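Local coordinates for protein-glutamine gamma-glutamyltransferase 2 (Pagrus major, PDB 1G0D) that catalyses calcium-dependent cross-linking of proteins, probably joining peptide-bound glutamine to lysine side chains or to free amines, at residues Glu153-Trp167 against Arg284-Phe296. Residues are numbered along the deposited sequence; the frame is centred on the assembly and turned at random.
Sequences EYVMNEDGVIYMGTW and RCLGIPTRPITNF. With SO4 (sulfate ion), chain B.
The guanidinium of Arg284 bridges two backbone carbonyls, Asn157 O just past helix 148-156 and Thr290 O of its own segment. Its NE and NH2 both donate to Thr290 O, each at 2.8 Å, a side-on grip with the carbonyl oxygen in the guanidinium plane. NH1 donates to Asn157 O at 2.8 Å, although it sits above that carbonyl plane. The side chain, extended from CG to NE, carries the guanidinium past Tyr154 O to Asn157. Glu153 O lies over one guanidinium face without a hydrogen bond. A water accepts from Arg284 NH1 and donates to Glu153 OE2 at 2.7 Å; that carboxylate also pairs with Lys426. A leucine in place of Arg284 would probably leave Thr290 O and Asn157 O without these donors and Glu153 without its water-bridged positive charge. Next to this, Thr290 N donates to Tyr154 O almost straight, at 170°.

The contact lies in the catalytic core of the transglutaminase fold. Helix 272-286 starts with the catalytic Cys272, and strand 290-298 pairs with strand 329-339, which carries the catalytic His332. Strand 159-164 runs nearly parallel to strand 290-295, at 12°, but the two meet mainly through side chains and water. Thr294 OG1 donates to Tyr163 O at 2.9 Å and accepts from a second water, which also donates to Pro292 O.

Tyr154 and Arg291 lie side by side, with ring and guanidinium planes 74° apart. Arg291 NH1 makes a weak bond to Tyr154 OH at 2.9 Å and a straighter one to sulfate O4, while NH2 forms a salt bridge with Glu336. Farther along, the Phe296 ring turns its edge to Gly165 O and Met164 O.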
loop_
_atom_site.group_PDB
_atom_site.type_symbol
_atom_site.label_atom_id
_atom_site.label_comp_id
_atom_site.label_asym_id
_atom_site.label_seq_id
_atom_site.Cartn_x
_atom_site.Cartn_y
_atom_site.Cartn_z
ATOM N N GLU A 153 1.202 -14.279 5.598
ATOM C CA GLU A 153 1.063 -13.402 4.450
ATOM C C GLU A 153 0.977 -11.950 4.882
ATOM O O GLU A 153 1.706 -11.097 4.382
ATOM C CB GLU A 153 -0.199 -13.742 3.667
ATOM C CG GLU A 153 -0.510 -12.750 2.532
ATOM C CD GLU A 153 0.539 -12.747 1.409
ATOM O OE1 GLU A 153 1.354 -13.691 1.345
ATOM O OE2 GLU A 153 0.554 -11.800 0.583
ATOM N N TYR A 154 0.096 -11.682 5.839
ATOM C CA TYR A 154 -0.117 -10.330 6.324
ATOM C C TYR A 154 0.896 -9.734 7.297
ATOM O O TYR A 154 0.804 -8.552 7.604
ATOM C CB TYR A 154 -1.507 -10.235 6.905
ATOM C CG TYR A 154 -2.552 -10.753 5.963
ATOM C CD1 TYR A 154 -2.479 -10.455 4.596
ATOM C CD2 TYR A 154 -3.623 -11.527 6.434
ATOM C CE1 TYR A 154 -3.441 -10.904 3.725
ATOM C CE2 TYR A 154 -4.605 -11.988 5.572
ATOM C CZ TYR A 154 -4.505 -11.667 4.219
ATOM O OH TYR A 154 -5.502 -12.058 3.366
ATOM N N VAL A 155 1.832 -10.532 7.806
ATOM C CA VAL A 155 2.888 -10.000 8.685
ATOM C C VAL A 155 4.251 -10.462 8.185
ATOM O O VAL A 155 5.135 -9.660 7.932
ATOM C CB VAL A 155 2.829 -10.447 10.177
ATOM C CG1 VAL A 155 4.074 -9.914 10.901
ATOM C CG2 VAL A 155 1.621 -9.907 10.866
ATOM N N MET A 156 4.412 -11.757 8.004
ATOM C CA MET A 156 5.692 -12.299 7.591
ATOM C C MET A 156 6.106 -12.244 6.143
ATOM O O MET A 156 7.284 -12.299 5.848
ATOM C CB MET A 156 5.782 -13.727 8.103
ATOM C CG MET A 156 5.665 -13.767 9.624
ATOM S SD MET A 156 7.158 -13.138 10.289
ATOM C CE MET A 156 6.606 -12.418 11.649
ATOM N N ASN A 157 5.166 -12.149 5.219
ATOM C CA ASN A 157 5.561 -12.098 3.818
ATOM C C ASN A 157 6.137 -10.735 3.413
ATOM O O ASN A 157 5.557 -9.685 3.713
ATOM C CB ASN A 157 4.388 -12.442 2.931
ATOM C CG ASN A 157 4.837 -12.690 1.532
ATOM O OD1 ASN A 157 5.960 -12.325 1.181
ATOM N ND2 ASN A 157 3.993 -13.307 0.718
ATOM N N GLU A 158 7.284 -10.737 2.752
ATOM C CA GLU A 158 7.917 -9.474 2.366
ATOM C C GLU A 158 7.701 -9.089 0.899
ATOM O O GLU A 158 8.098 -8.003 0.461
ATOM C CB GLU A 158 9.417 -9.524 2.637
ATOM C CG GLU A 158 9.844 -9.442 4.105
ATOM C CD GLU A 158 11.338 -9.701 4.279
ATOM O OE1 GLU A 158 11.791 -10.837 3.984
ATOM O OE2 GLU A 158 12.060 -8.768 4.690
ATOM N N ASP A 159 7.069 -9.981 0.150
ATOM C CA ASP A 159 6.811 -9.758 -1.259
ATOM C C ASP A 159 5.330 -9.751 -1.472
ATOM O O ASP A 159 4.652 -10.700 -1.109
ATOM C CB ASP A 159 7.420 -10.878 -2.076
ATOM C CG ASP A 159 8.900 -10.772 -2.154
ATOM O OD1 ASP A 159 9.347 -9.804 -2.793
ATOM O OD2 ASP A 159 9.609 -11.633 -1.574
ATOM N N GLY A 160 4.829 -8.676 -2.053
ATOM C CA GLY A 160 3.411 -8.580 -2.307
ATOM C C GLY A 160 3.137 -8.282 -3.770
ATOM O O GLY A 160 4.022 -8.318 -4.621
ATOM N N VAL A 161 1.879 -8.032 -4.066
ATOM C CA VAL A 161 1.468 -7.705 -5.397
ATOM C C VAL A 161 0.417 -6.627 -5.191
ATOM O O VAL A 161 -0.472 -6.798 -4.357
ATOM C CB VAL A 161 0.859 -8.962 -6.055
ATOM C CG1 VAL A 161 0.237 -8.623 -7.375
ATOM C CG2 VAL A 161 1.946 -9.985 -6.254
ATOM N N ILE A 162 0.539 -5.489 -5.871
ATOM C CA ILE A 162 -0.484 -4.452 -5.729
ATOM C C ILE A 162 -1.211 -4.388 -7.072
ATOM O O ILE A 162 -0.572 -4.329 -8.103
ATOM C CB ILE A 162 0.129 -3.083 -5.377
ATOM C CG1 ILE A 162 1.013 -3.233 -4.127
ATOM C CG2 ILE A 162 -0.975 -2.084 -5.187
ATOM C CD1 ILE A 162 1.445 -1.966 -3.424
ATOM N N TYR A 163 -2.536 -4.448 -7.076
ATOM C CA TYR A 163 -3.274 -4.412 -8.341
ATOM C C TYR A 163 -3.463 -2.970 -8.882
ATOM O O TYR A 163 -3.580 -1.988 -8.108
ATOM C CB TYR A 163 -4.607 -5.169 -8.177
ATOM C CG TYR A 163 -4.342 -6.622 -7.887
ATOM C CD1 TYR A 163 -3.996 -7.490 -8.904
ATOM C CD2 TYR A 163 -4.227 -7.079 -6.570
ATOM C CE1 TYR A 163 -3.518 -8.759 -8.622
ATOM C CE2 TYR A 163 -3.748 -8.356 -6.277
ATOM C CZ TYR A 163 -3.388 -9.185 -7.305
ATOM O OH TYR A 163 -2.870 -10.427 -7.029
ATOM N N MET A 164 -3.462 -2.854 -10.213
ATOM C CA MET A 164 -3.583 -1.568 -10.874
ATOM C C MET A 164 -4.242 -1.764 -12.185
ATOM O O MET A 164 -4.735 -2.849 -12.463
ATOM C CB MET A 164 -2.213 -0.978 -11.098
ATOM C CG MET A 164 -1.632 -0.521 -9.814
ATOM S SD MET A 164 0.003 0.169 -9.932
ATOM C CE MET A 164 0.223 0.377 -11.700
ATOM N N GLY A 165 -4.216 -0.718 -13.001
ATOM C CA GLY A 165 -4.850 -0.754 -14.310
ATOM C C GLY A 165 -6.271 -0.218 -14.240
ATOM O O GLY A 165 -6.502 0.796 -13.593
ATOM N N THR A 166 -7.214 -0.889 -14.898
ATOM C CA THR A 166 -8.624 -0.505 -14.885
ATOM C C THR A 166 -9.407 -1.741 -14.441
ATOM O O THR A 166 -8.918 -2.861 -14.575
ATOM C CB THR A 166 -9.091 -0.060 -16.272
ATOM O OG1 THR A 166 -8.901 -1.136 -17.201
ATOM C CG2 THR A 166 -8.297 1.183 -16.737
ATOM N N TRP A 167 -10.614 -1.557 -13.922
ATOM C CA TRP A 167 -11.380 -2.690 -13.398
ATOM C C TRP A 167 -11.695 -3.786 -14.374
ATOM O O TRP A 167 -11.989 -4.906 -13.954
ATOM C CB TRP A 167 -12.685 -2.229 -12.798
ATOM C CG TRP A 167 -13.508 -1.592 -13.809
ATOM C CD1 TRP A 167 -13.591 -0.268 -14.064
ATOM C CD2 TRP A 167 -14.338 -2.238 -14.760
ATOM N NE1 TRP A 167 -14.427 -0.039 -15.122
ATOM C CE2 TRP A 167 -14.900 -1.238 -15.568
ATOM C CE3 TRP A 167 -14.664 -3.565 -15.009
ATOM C CZ2 TRP A 167 -15.770 -1.522 -16.602
ATOM C CZ3 TRP A 167 -15.527 -3.850 -16.038
ATOM C CH2 TRP A 167 -16.071 -2.838 -16.823
ATOM N N ARG A 284 3.538 -3.844 8.830
ATOM C CA ARG A 284 3.925 -5.249 8.870
ATOM C C ARG A 284 5.169 -5.339 9.769
ATOM O O ARG A 284 5.198 -6.110 10.701
ATOM C CB ARG A 284 4.213 -5.758 7.466
ATOM C CG ARG A 284 2.997 -6.369 6.857
ATOM C CD ARG A 284 3.282 -7.131 5.586
ATOM N NE ARG A 284 2.027 -7.334 4.847
ATOM C CZ ARG A 284 1.925 -8.062 3.742
ATOM N NH1 ARG A 284 3.004 -8.654 3.251
ATOM N NH2 ARG A 284 0.754 -8.225 3.128
ATOM N N CYS A 285 6.181 -4.508 9.532
ATOM C CA CYS A 285 7.387 -4.518 10.376
ATOM C C CYS A 285 7.090 -4.350 11.866
ATOM O O CYS A 285 7.646 -5.059 12.673
ATOM C CB CYS A 285 8.363 -3.418 9.962
ATOM S SG CYS A 285 10.040 -3.607 10.652
ATOM N N LEU A 286 6.230 -3.417 12.249
ATOM C CA LEU A 286 5.948 -3.227 13.665
ATOM C C LEU A 286 5.095 -4.356 14.206
ATOM O O LEU A 286 4.927 -4.487 15.417
ATOM C CB LEU A 286 5.259 -1.880 13.910
ATOM C CG LEU A 286 6.128 -0.675 13.538
ATOM C CD1 LEU A 286 5.494 0.622 14.031
ATOM C CD2 LEU A 286 7.500 -0.807 14.143
ATOM N N GLY A 287 4.521 -5.161 13.322
ATOM C CA GLY A 287 3.726 -6.274 13.808
ATOM C C GLY A 287 2.226 -6.208 13.620
ATOM O O GLY A 287 1.490 -7.085 14.097
ATOM N N ILE A 288 1.730 -5.198 12.929
ATOM C CA ILE A 288 0.287 -5.133 12.751
ATOM C C ILE A 288 -0.053 -5.765 11.417
ATOM O O ILE A 288 0.452 -5.335 10.395
ATOM C CB ILE A 288 -0.219 -3.660 12.792
ATOM C CG1 ILE A 288 0.212 -2.994 14.112
ATOM C CG2 ILE A 288 -1.716 -3.614 12.684
ATOM C CD1 ILE A 288 -0.286 -1.548 14.300
ATOM N N PRO A 289 -0.885 -6.816 11.411
ATOM C CA PRO A 289 -1.272 -7.487 10.162
ATOM C C PRO A 289 -1.819 -6.475 9.125
ATOM O O PRO A 289 -2.784 -5.741 9.403
ATOM C CB PRO A 289 -2.320 -8.495 10.616
ATOM C CG PRO A 289 -2.045 -8.701 12.013
ATOM C CD PRO A 289 -1.501 -7.452 12.577
ATOM N N THR A 290 -1.225 -6.441 7.928
ATOM C CA THR A 290 -1.619 -5.451 6.899
ATOM C C THR A 290 -1.600 -5.946 5.433
ATOM O O THR A 290 -0.758 -6.761 5.032
ATOM C CB THR A 290 -0.668 -4.193 7.052
ATOM O OG1 THR A 290 -0.771 -3.683 8.388
ATOM C CG2 THR A 290 -0.988 -3.085 6.064
ATOM N N ARG A 291 -2.532 -5.476 4.626
ATOM C CA ARG A 291 -2.518 -5.844 3.209
ATOM C C ARG A 291 -2.992 -4.695 2.335
ATOM O O ARG A 291 -4.005 -4.048 2.627
ATOM C CB ARG A 291 -3.408 -7.033 2.929
ATOM C CG ARG A 291 -4.763 -6.943 3.565
ATOM C CD ARG A 291 -5.608 -8.107 3.145
ATOM N NE ARG A 291 -6.963 -7.956 3.633
ATOM C CZ ARG A 291 -7.880 -8.908 3.595
ATOM N NH1 ARG A 291 -7.586 -10.101 3.086
ATOM N NH2 ARG A 291 -9.097 -8.655 4.057
ATOM N N PRO A 292 -2.247 -4.389 1.269
ATOM C CA PRO A 292 -2.665 -3.297 0.388
ATOM C C PRO A 292 -3.901 -3.653 -0.398
ATOM O O PRO A 292 -3.901 -4.676 -1.096
ATOM C CB PRO A 292 -1.472 -3.106 -0.541
ATOM C CG PRO A 292 -0.352 -3.752 0.182
ATOM C CD PRO A 292 -0.955 -4.936 0.845
ATOM N N ILE A 293 -4.960 -2.842 -0.278
ATOM C CA ILE A 293 -6.145 -3.118 -1.080
ATOM C C ILE A 293 -6.326 -2.046 -2.175
ATOM O O ILE A 293 -6.019 -0.877 -1.949
ATOM C CB ILE A 293 -7.446 -3.284 -0.242
ATOM C CG1 ILE A 293 -8.110 -1.990 -0.124
ATOM C CG2 ILE A 293 -7.245 -3.948 1.105
ATOM C CD1 ILE A 293 -9.415 -2.194 -0.746
ATOM N N THR A 294 -6.773 -2.466 -3.367
ATOM C CA THR A 294 -6.986 -1.553 -4.507
ATOM C C THR A 294 -8.456 -1.449 -4.897
ATOM O O THR A 294 -9.148 -2.449 -5.010
ATOM C CB THR A 294 -6.202 -2.016 -5.755
ATOM O OG1 THR A 294 -4.810 -2.048 -5.459
ATOM C CG2 THR A 294 -6.350 -1.057 -6.855
ATOM N N ASN A 295 -8.934 -0.236 -5.132
ATOM C CA ASN A 295 -10.328 -0.013 -5.492
ATOM C C ASN A 295 -10.397 0.427 -6.925
ATOM O O ASN A 295 -9.672 1.344 -7.304
ATOM C CB ASN A 295 -10.874 1.101 -4.628
ATOM C CG ASN A 295 -12.348 1.288 -4.794
ATOM O OD1 ASN A 295 -13.066 0.339 -5.098
ATOM N ND2 ASN A 295 -12.821 2.520 -4.594
ATOM N N PHE A 296 -11.225 -0.195 -7.748
ATOM C CA PHE A 296 -11.302 0.273 -9.132
ATOM C C PHE A 296 -12.540 1.175 -9.255
ATOM O O PHE A 296 -13.567 0.898 -8.651
ATOM C CB PHE A 296 -11.317 -0.916 -10.082
ATOM C CG PHE A 296 -9.972 -1.625 -10.161
ATOM C CD1 PHE A 296 -8.958 -1.143 -10.990
ATOM C CD2 PHE A 296 -9.717 -2.764 -9.398
ATOM C CE1 PHE A 296 -7.701 -1.779 -11.058
ATOM C CE2 PHE A 296 -8.452 -3.411 -9.460
ATOM C CZ PHE A 296 -7.451 -2.912 -10.293
HETATM S S SO4 B . -10.367 -12.086 5.117
HETATM O O1 SO4 B . -11.224 -11.045 5.430
HETATM O O2 SO4 B . -9.374 -12.148 6.122
HETATM O O3 SO4 B . -11.181 -13.201 5.297
HETATM O O4 SO4 B . -9.947 -11.984 3.747
HETATM O O HOH W 1 2.412 -9.839 0.837
HETATM O O HOH W 2 -3.845 -4.315 -4.099
#